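Nucleotidyltransferase-like protein (Exiguobacterium sibiricum, PDB 3C18) is of unestablished function but, as a nucleotidyltransferase-like protein with a YgxA-like substrate-binding domain and a helix-turn-helix domain, may transfer nucleotidyl groups. Local coordinates at residues Ala14-Pro17 against Glu18-Gly21; Gly137-Leu140 against Phe141-Gly144; Pro237-Met240 against His241-Met244. All coordinates share one frame; numbering follows the deposited sequence.

Interaction 1. Residues Ala14-Pro17 against Glu18-Gly21; sequences AAYP and ETQG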
ATOM      1  N   ALA A  14     -22.720   8.566 -21.932  1.00 25.87           N
ATOM      2  CA  ALA A  14     -22.666   7.852 -23.191  1.00 27.73           C
ATOM      3  C   ALA A  14     -22.471   8.837 -24.317  1.00 28.99           C
ATOM      4  O   ALA A  14     -21.881   8.518 -25.338  1.00 34.33           O
ATOM      5  CB  ALA A  14     -23.936   7.023 -23.420  1.00 29.05           C
ATOM      6  N   ALA A  15     -22.927  10.057 -24.101  1.00 31.56           N
ATOM      7  CA  ALA A  15     -22.871  11.111 -25.149  1.00 32.95           C
ATOM      8  C   ALA A  15     -21.462  11.679 -25.287  1.00 35.22           C
ATOM      9  O   ALA A  15     -21.041  12.099 -26.364  1.00 38.41           O
ATOM     10  CB  ALA A  15     -23.863  12.246 -24.851  1.00 28.79           C
ATOM     11  N   TYR A  16     -20.746  11.731 -24.178  1.00 36.89           N
ATOM     12  CA  TYR A  16     -19.367  12.256 -24.175  1.00 36.27           C
ATOM     13  C   TYR A  16     -18.526  11.252 -24.943  1.00 38.64           C
ATOM     14  O   TYR A  16     -18.489  10.057 -24.611  1.00 37.47           O
ATOM     15  CB  TYR A  16     -18.840  12.440 -22.771  1.00 36.82           C
ATOM     16  CG  TYR A  16     -17.455  13.039 -22.688  1.00 30.81           C
ATOM     17  CD1 TYR A  16     -17.181  14.297 -23.177  1.00 39.88           C
ATOM     18  CD2 TYR A  16     -16.439  12.360 -22.069  1.00 41.27           C
ATOM     19  CE1 TYR A  16     -15.911  14.856 -23.046  1.00 39.23           C
ATOM     20  CE2 TYR A  16     -15.178  12.901 -21.936  1.00 43.52           C
ATOM     21  CZ  TYR A  16     -14.920  14.142 -22.421  1.00 45.26           C
ATOM     22  OH  TYR A  16     -13.644  14.649 -22.290  1.00 58.51           O
ATOM     23  N   PRO A  17     -17.876  11.724 -26.002  1.00 39.63           N
ATOM     24  CA  PRO A  17     -17.168  10.851 -26.923  1.00 39.29           C
ATOM     25  C   PRO A  17     -16.062  10.012 -26.328  1.00 38.12           C
ATOM     26  O   PRO A  17     -15.700   9.023 -26.932  1.00 35.58           O
ATOM     27  CB  PRO A  17     -16.572  11.838 -27.929  1.00 39.14           C
ATOM     28  CG  PRO A  17     -17.470  12.980 -27.903  1.00 41.93           C
ATOM     29  CD  PRO A  17     -17.915  13.117 -26.484  1.00 39.62           C
ATOM     30  N   GLU A  18     -15.543  10.415 -25.170  1.00 37.57           N
ATOM     31  CA  GLU A  18     -14.351   9.783 -24.558  1.00 38.21           C
ATOM     32  C   GLU A  18     -14.717   8.590 -23.739  1.00 37.70           C
ATOM     33  O   GLU A  18     -13.865   7.806 -23.310  1.00 37.62           O
ATOM     34  CB  GLU A  18     -13.567  10.760 -23.685  1.00 39.53           C
ATOM     35  CG  GLU A  18     -13.112  11.999 -24.412  1.00 44.18           C
ATOM     36  CD  GLU A  18     -12.112  11.712 -25.513  1.00 58.85           C
ATOM     37  OE1 GLU A  18     -11.809  10.522 -25.803  1.00 57.53           O
ATOM     38  OE2 GLU A  18     -11.620  12.699 -26.097  1.00 67.51           O
ATOM     39  N   THR A  19     -16.012   8.456 -23.546  1.00 35.34           N
ATOM     40  CA  THR A  19     -16.560   7.353 -22.765  1.00 33.32           C
ATOM     41  C   THR A  19     -16.434   6.057 -23.557  1.00 32.41           C
ATOM     42  O   THR A  19     -16.875   5.994 -24.686  1.00 32.50           O
ATOM     43  CB  THR A  19     -18.015   7.613 -22.422  1.00 33.47           C
ATOM     44  OG1 THR A  19     -18.104   8.828 -21.661  1.00 33.69           O
ATOM     45  CG2 THR A  19     -18.586   6.459 -21.634  1.00 25.00           C
ATOM     46  N   GLN A  20     -15.808   5.040 -22.950  1.00 32.06           N
ATOM     47  CA  GLN A  20     -15.544   3.753 -23.639  1.00 32.17           C
ATOM     48  C   GLN A  20     -16.540   2.683 -23.224  1.00 31.14           C
ATOM     49  O   GLN A  20     -16.815   1.735 -23.952  1.00 32.25           O
ATOM     50  CB  GLN A  20     -14.118   3.255 -23.356  1.00 32.34           C
ATOM     51  CG  GLN A  20     -13.055   4.281 -23.651  1.00 34.62           C
ATOM     52  CD  GLN A  20     -13.085   4.705 -25.097  1.00 38.28           C
ATOM     53  OE1 GLN A  20     -12.982   3.878 -25.977  1.00 33.98           O
ATOM     54  NE2 GLN A  20     -13.225   5.999 -25.350  1.00 40.71           N
ATOM     55  N   GLY A  21     -17.088   2.837 -22.039  1.00 30.04           N
ATOM     56  CA  GLY A  21     -18.029   1.843 -21.534  1.00 28.58           C
ATOM     57  C   GLY A  21     -18.737   2.228 -20.270  1.00 27.75           C
ATOM     58  O   GLY A  21     -18.280   3.068 -19.499  1.00 29.84           O
TER

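Interaction 2. Residues Gly137-Leu140 against Phe141-Gly144; sequences GRNL and FSRG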
ATOM      1  N   GLY A 137      11.007  -9.299  10.072  1.00 28.78           N
ATOM      2  CA  GLY A 137      10.648 -10.310  11.055  1.00 25.50           C
ATOM      3  C   GLY A 137      11.867 -10.901  11.726  1.00 28.50           C
ATOM      4  O   GLY A 137      11.901 -11.123  12.932  1.00 24.28           O
ATOM      5  N   ARG A 138      12.889 -11.122  10.919  1.00 27.42           N
ATOM      6  CA  ARG A 138      14.129 -11.723  11.398  1.00 28.95           C
ATOM      7  C   ARG A 138      14.877 -10.730  12.253  1.00 28.29           C
ATOM      8  O   ARG A 138      15.396 -11.034  13.332  1.00 25.06           O
ATOM      9  CB  ARG A 138      14.942 -12.186  10.193  1.00 33.61           C
ATOM     10  CG  ARG A 138      16.220 -12.870  10.575  1.00 39.35           C
ATOM     11  CD  ARG A 138      16.934 -13.386   9.351  1.00 49.41           C
ATOM     12  NE  ARG A 138      17.212 -12.297   8.427  1.00 53.65           N
ATOM     13  CZ  ARG A 138      17.699 -12.475   7.206  1.00 57.43           C
ATOM     14  NH1 ARG A 138      17.963 -13.713   6.776  1.00 54.78           N
ATOM     15  NH2 ARG A 138      17.904 -11.425   6.420  1.00 53.71           N
ATOM     16  N   ASN A 139      14.900  -9.506  11.784  1.00 27.48           N
ATOM     17  CA  ASN A 139      15.562  -8.438  12.498  1.00 30.46           C
ATOM     18  C   ASN A 139      14.891  -8.203  13.853  1.00 30.66           C
ATOM     19  O   ASN A 139      15.543  -8.145  14.882  1.00 28.09           O
ATOM     20  CB  ASN A 139      15.600  -7.163  11.645  1.00 32.85           C
ATOM     21  CG  ASN A 139      16.235  -5.970  12.388  1.00 45.13           C
ATOM     22  OD1 ASN A 139      15.524  -5.078  12.880  1.00 60.44           O
ATOM     23  ND2 ASN A 139      17.568  -5.969  12.497  1.00 47.90           N
ATOM     24  N   LEU A 140      13.568  -8.137  13.860  1.00 30.91           N
ATOM     25  CA  LEU A 140      12.831  -7.862  15.101  1.00 29.06           C
ATOM     26  C   LEU A 140      12.990  -8.994  16.084  1.00 28.52           C
ATOM     27  O   LEU A 140      13.079  -8.808  17.290  1.00 29.30           O
ATOM     28  CB  LEU A 140      11.342  -7.606  14.818  1.00 28.13           C
ATOM     29  CG  LEU A 140      11.083  -6.271  14.068  1.00 33.27           C
ATOM     30  CD1 LEU A 140       9.778  -6.320  13.272  1.00 28.91           C
ATOM     31  CD2 LEU A 140      11.087  -5.120  15.062  1.00 28.89           C
ATOM     32  N   PHE A 141      13.006 -10.197  15.553  1.00 30.42           N
ATOM     33  CA  PHE A 141      13.293 -11.351  16.420  1.00 28.70           C
ATOM     34  C   PHE A 141      14.699 -11.235  17.038  1.00 30.62           C
ATOM     35  O   PHE A 141      14.906 -11.525  18.192  1.00 25.68           O
ATOM     36  CB  PHE A 141      13.228 -12.638  15.635  1.00 29.86           C
ATOM     37  CG  PHE A 141      13.455 -13.843  16.475  1.00 22.83           C
ATOM     38  CD1 PHE A 141      14.761 -14.307  16.705  1.00 31.50           C
ATOM     39  CD2 PHE A 141      12.391 -14.517  17.037  1.00 30.93           C
ATOM     40  CE1 PHE A 141      14.991 -15.436  17.494  1.00 33.51           C
ATOM     41  CE2 PHE A 141      12.605 -15.635  17.808  1.00 23.56           C
ATOM     42  CZ  PHE A 141      13.901 -16.090  18.062  1.00 27.77           C
ATOM     43  N   SER A 142      15.656 -10.769  16.248  1.00 31.55           N
ATOM     44  CA  SER A 142      17.051 -10.692  16.726  1.00 34.13           C
ATOM     45  C   SER A 142      17.176  -9.709  17.881  1.00 33.90           C
ATOM     46  O   SER A 142      18.023  -9.829  18.754  1.00 33.52           O
ATOM     47  CB  SER A 142      18.014 -10.307  15.581  1.00 35.30           C
ATOM     48  OG  SER A 142      18.048  -8.905  15.329  1.00 34.07           O
ATOM     49  N   ARG A 143      16.270  -8.754  17.894  1.00 34.45           N
ATOM     50  CA  ARG A 143      16.314  -7.633  18.848  1.00 32.95           C
ATOM     51  C   ARG A 143      15.415  -7.894  20.035  1.00 32.64           C
ATOM     52  O   ARG A 143      15.302  -7.065  20.931  1.00 35.92           O
ATOM     53  CB  ARG A 143      15.922  -6.322  18.156  1.00 35.69           C
ATOM     54  CG  ARG A 143      16.953  -5.802  17.182  1.00 40.13           C
ATOM     55  CD  ARG A 143      16.363  -4.738  16.254  1.00 54.57           C
ATOM     56  NE  ARG A 143      15.512  -3.799  16.994  1.00 70.76           N
ATOM     57  CZ  ARG A 143      14.771  -2.836  16.437  1.00 76.64           C
ATOM     58  NH1 ARG A 143      14.754  -2.666  15.114  1.00 72.27           N
ATOM     59  NH2 ARG A 143      14.040  -2.040  17.209  1.00 78.91           N
ATOM     60  N   GLY A 144      14.799  -9.059  20.057  1.00 30.10           N
ATOM     61  CA  GLY A 144      13.942  -9.443  21.186  1.00 30.36           C
ATOM     62  C   GLY A 144      12.553  -8.836  21.163  1.00 31.40           C
ATOM     63  O   GLY A 144      11.797  -8.925  22.142  1.00 32.30           O
TER

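Interaction 3. Residues Pro237-Met240 against His241-Met244; sequences PWTM and HELM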
ATOM      1  N   PRO A 237      25.813  -5.321 -18.543  1.00 28.40           N
ATOM      2  CA  PRO A 237      25.254  -5.038 -17.230  1.00 27.26           C
ATOM      3  C   PRO A 237      24.499  -3.741 -17.207  1.00 28.41           C
ATOM      4  O   PRO A 237      24.639  -2.927 -18.093  1.00 28.35           O
ATOM      5  CB  PRO A 237      26.495  -4.964 -16.355  1.00 27.96           C
ATOM      6  CG  PRO A 237      27.525  -5.706 -17.087  1.00 30.86           C
ATOM      7  CD  PRO A 237      27.261  -5.453 -18.519  1.00 25.90           C
ATOM      8  N   TRP A 238      23.704  -3.590 -16.151  1.00 25.93           N
ATOM      9  CA  TRP A 238      22.895  -2.416 -15.907  1.00 23.24           C
ATOM     10  C   TRP A 238      23.405  -1.665 -14.726  1.00 26.88           C
ATOM     11  O   TRP A 238      23.818  -2.282 -13.730  1.00 23.05           O
ATOM     12  CB  TRP A 238      21.502  -2.820 -15.528  1.00 26.22           C
ATOM     13  CG  TRP A 238      20.718  -3.539 -16.547  1.00 21.93           C
ATOM     14  CD1 TRP A 238      20.917  -4.810 -16.994  1.00 25.76           C
ATOM     15  CD2 TRP A 238      19.534  -3.068 -17.183  1.00 22.87           C
ATOM     16  NE1 TRP A 238      19.934  -5.139 -17.903  1.00 23.33           N
ATOM     17  CE2 TRP A 238      19.099  -4.074 -18.060  1.00 21.52           C
ATOM     18  CE3 TRP A 238      18.818  -1.883 -17.126  1.00 28.99           C
ATOM     19  CZ2 TRP A 238      17.949  -3.955 -18.814  1.00 25.54           C
ATOM     20  CZ3 TRP A 238      17.687  -1.759 -17.907  1.00 27.24           C
ATOM     21  CH2 TRP A 238      17.262  -2.790 -18.734  1.00 30.23           C
ATOM     22  N   THR A 239      23.341  -0.332 -14.788  1.00 24.78           N
ATOM     23  CA  THR A 239      23.584   0.442 -13.552  1.00 25.55           C
ATOM     24  C   THR A 239      22.256   0.429 -12.768  1.00 27.20           C
ATOM     25  O   THR A 239      21.212   0.176 -13.321  1.00 26.67           O
ATOM     26  CB  THR A 239      23.967   1.894 -13.845  1.00 24.26           C
ATOM     27  OG1 THR A 239      22.873   2.542 -14.496  1.00 25.57           O
ATOM     28  CG2 THR A 239      25.190   1.983 -14.712  1.00 26.41           C
HETATM   29  N   MSE A 240      22.297   0.731 -11.480  1.00 27.04           N
HETATM   30  CA  MSE A 240      21.071   0.810 -10.687  1.00 24.70           C
HETATM   31  C   MSE A 240      20.156   1.855 -11.263  1.00 26.01           C
HETATM   32  O   MSE A 240      18.965   1.652 -11.401  1.00 30.16           O
HETATM   33  CB  MSE A 240      21.377   1.167  -9.223  1.00 22.87           C
HETATM   34  CG  MSE A 240      20.164   1.311  -8.319  1.00 28.61           C
HETATM   35 SE   MSE A 240      18.946  -0.229  -8.384  0.75 27.93          SE
HETATM   36  CE  MSE A 240      19.993  -1.656  -7.582  1.00 28.37           C
ATOM     37  N   HIS A 241      20.721   2.997 -11.600  1.00 23.20           N
ATOM     38  CA  HIS A 241      19.896   4.100 -12.166  1.00 25.86           C
ATOM     39  C   HIS A 241      19.176   3.669 -13.425  1.00 23.85           C
ATOM     40  O   HIS A 241      18.006   3.967 -13.645  1.00 26.09           O
ATOM     41  CB  HIS A 241      20.715   5.365 -12.392  1.00 29.95           C
ATOM     42  CG  HIS A 241      19.889   6.563 -12.720  1.00 27.38           C
ATOM     43  ND1 HIS A 241      18.819   6.948 -11.944  1.00 26.28           N
ATOM     44  CD2 HIS A 241      19.992   7.479 -13.713  1.00 31.30           C
ATOM     45  CE1 HIS A 241      18.282   8.036 -12.465  1.00 26.20           C
ATOM     46  NE2 HIS A 241      18.979   8.386 -13.531  1.00 23.80           N
ATOM     47  N   GLU A 242      19.859   2.904 -14.231  1.00 26.09           N
ATOM     48  CA  GLU A 242      19.279   2.413 -15.490  1.00 24.48           C
ATOM     49  C   GLU A 242      18.086   1.482 -15.213  1.00 26.08           C
ATOM     50  O   GLU A 242      17.076   1.472 -15.904  1.00 27.63           O
ATOM     51  CB  GLU A 242      20.327   1.691 -16.311  1.00 25.24           C
ATOM     52  CG  GLU A 242      21.290   2.656 -17.000  1.00 26.91           C
ATOM     53  CD  GLU A 242      22.444   1.953 -17.727  1.00 31.97           C
ATOM     54  OE1 GLU A 242      22.710   0.765 -17.467  1.00 31.84           O
ATOM     55  OE2 GLU A 242      23.121   2.618 -18.554  1.00 34.56           O
ATOM     56  N   LEU A 243      18.252   0.661 -14.214  1.00 23.53           N
ATOM     57  CA  LEU A 243      17.194  -0.272 -13.785  1.00 25.98           C
ATOM     58  C   LEU A 243      16.002   0.516 -13.246  1.00 27.10           C
ATOM     59  O   LEU A 243      14.835   0.254 -13.575  1.00 27.54           O
ATOM     60  CB  LEU A 243      17.712  -1.240 -12.707  1.00 25.35           C
ATOM     61  CG  LEU A 243      18.617  -2.429 -13.068  1.00 23.24           C
ATOM     62  CD1 LEU A 243      19.109  -3.136 -11.813  1.00 20.66           C
ATOM     63  CD2 LEU A 243      17.918  -3.432 -13.967  1.00 19.83           C
HETATM   64  N   MSE A 244      16.310   1.512 -12.438  1.00 23.56           N
HETATM   65  CA  MSE A 244      15.278   2.351 -11.835  1.00 27.18           C
HETATM   66  C   MSE A 244      14.488   3.144 -12.835  1.00 24.82           C
HETATM   67  O   MSE A 244      13.352   3.530 -12.552  1.00 24.68           O
HETATM   68  CB  MSE A 244      15.840   3.313 -10.799  1.00 29.37           C
HETATM   69  CG  MSE A 244      16.413   2.649  -9.605  1.00 28.81           C
HETATM   70 SE   MSE A 244      15.123   1.959  -8.333  0.75 29.10          SE
HETATM   71  CE  MSE A 244      14.414   3.641  -7.812  1.00 27.13           C
TER
HETATM   72  O   HOH W   1      23.260  -1.069 -19.466  1.00 33.45           O

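Interaction 1. Residues Ala14-Pro17 against Glu18-Gly21
Tyr16 swings CG away from its own N (chi1 -177°) and Glu18 sets CG anti to its carbonyl carbon (chi1 -57°), which brings the phenol and the aliphatic part of Glu18 together at a type I beta turn. The turn, Tyr16 to Thr19, carries the chain from helix 2-15 into strand 19-26 of the mixed sheet in the nucleotidyltransferase-like region. Its closing bond runs fairly straight from Thr19 N to Tyr16 O, 3.1 Å long, with the donor above the carbonyl plane. The Glu18 methylenes come over the rim of one ring face at its CE2/CZ end, CB lying 3.2 Å from Tyr16 CE2. CG is 3.4 Å from Tyr16 OH. A bend at chi2 then turns the carboxylate, whose plane stands 66° from that of the ring. Thr19 OG1 stands at the ring edge beside Tyr16 CB, yet its hydrogen bond goes back to Tyr13 O in the last part of the helix. Arg100 bonds to Thr19 O and more weakly to Tyr16 O. Gln20 and Gly21, both opposite Ile45, form a classic beta bulge. There Gln20 folds back, and NE2, with the acceptor near its amide plane, donates to Glu18 O at 2.8 Å.

Interaction 2. Residues Gly137-Leu140 against Phe141-Gly144
Asn139 O accepts twice in this last helical turn, from Ser142 OG at 2.7 Å and weakly from Arg143 N. The hydroxyl reaches it in the carbonyl plane, on a lone pair, because chi1 of Ser142 (82°) tucks OG between the backbone N and the carbonyl carbon and turns it back along the helix. Upstream the pattern is regular: Phe141 N donates to Gly137 O at 3.0 Å and Ser142 N to Arg138 O at 2.9 Å. At Arg143 it frays, since that N is shared weakly between Asn139 O and Leu140 O. The Arg143 side chain, bent at chi3, runs alongside Asn139 and brings NH1 to Asn139 OD1, at the guanidinium edge, in a weak bond of 3.4 Å; amide and guanidinium planes stand 72° apart. Leu140 CD2 lies over one guanidinium face, and Val175 of the second subunit packs on both Leu140 and Arg143. Phe141 heads the other way, meeting Tyr146 edge-to-face and helix 201-218. Gly144 N donates to Phe141 O at 3.1 Å; with its positive phi (80°) Gly144, the first residue to leave helical angles after helix 116-142, closes it with a Schellman motif in the YgxA-like substrate-binding domain.

Interaction 3. Residues Pro237-Met240 against His241-Met244
Leu243 CD2 lies 3.4 Å above the plane of the Trp238 indole, offset toward its rim, and the backbone carbonyl group of Glu242 stands at the ring edge. Next to it a capping box starts helix 240-245, in the helix-turn-helix domain, with Thr239 as N-cap. The Trp238 and Leu243 side chains cross at about a right angle, with Leu243 CD2 3.6 Å from Trp238 CD2. Arg234 adds a cation-pi contact to the indole, and Trp238 NE1 is held by Met231 O. In the box, Glu242 N donates to Thr239 OG1 at 3.0 Å, the hydroxyl being placed between N and the carbonyl carbon (chi1 63°). In return Thr239 N donates to Glu242 OE1, almost straight at 171°, although it meets that oxygen from above the carboxylate plane. Glu242 is extended beyond CG, which carries its carboxylate back past the threonine side chain. Leu243 N then takes up Thr239 O, the first regular bond of the helix. The selenium of selenomethionine Met240, a buried side chain, lies 4.0 Å from Met244 CG, and Met244 continues onto Leu256 of helix 253-265. His241 ND1 makes a weak hydrogen bond to Thr54 OG1 of the second subunit. A water bridges Glu242 OE1 (2.8 Å) and Pro237 O (2.7 Å), donating to both.

In the fold
The three contacts follow one another along the chain, one in each family region, and none touches another. Interaction 1, in the nucleotidyltransferase-like part, lies far from the rest: its centre is 54 Å from that of interaction 2, on the opposite side of the chain's centre, and 41 Å from that of interaction 3. Interactions 2 and 3 come closer, about 17 Å between nearest atoms, and both meet the second subunit, whereas interaction 1 touches no other chain of the assembly. A glycerol, probably from the crystallisation liquor, sits about 4 Å from the Met240 side chain in interaction 3. All three mark helix boundaries: 14-21 and 137-144 leave a helix, while 237-244 begins one.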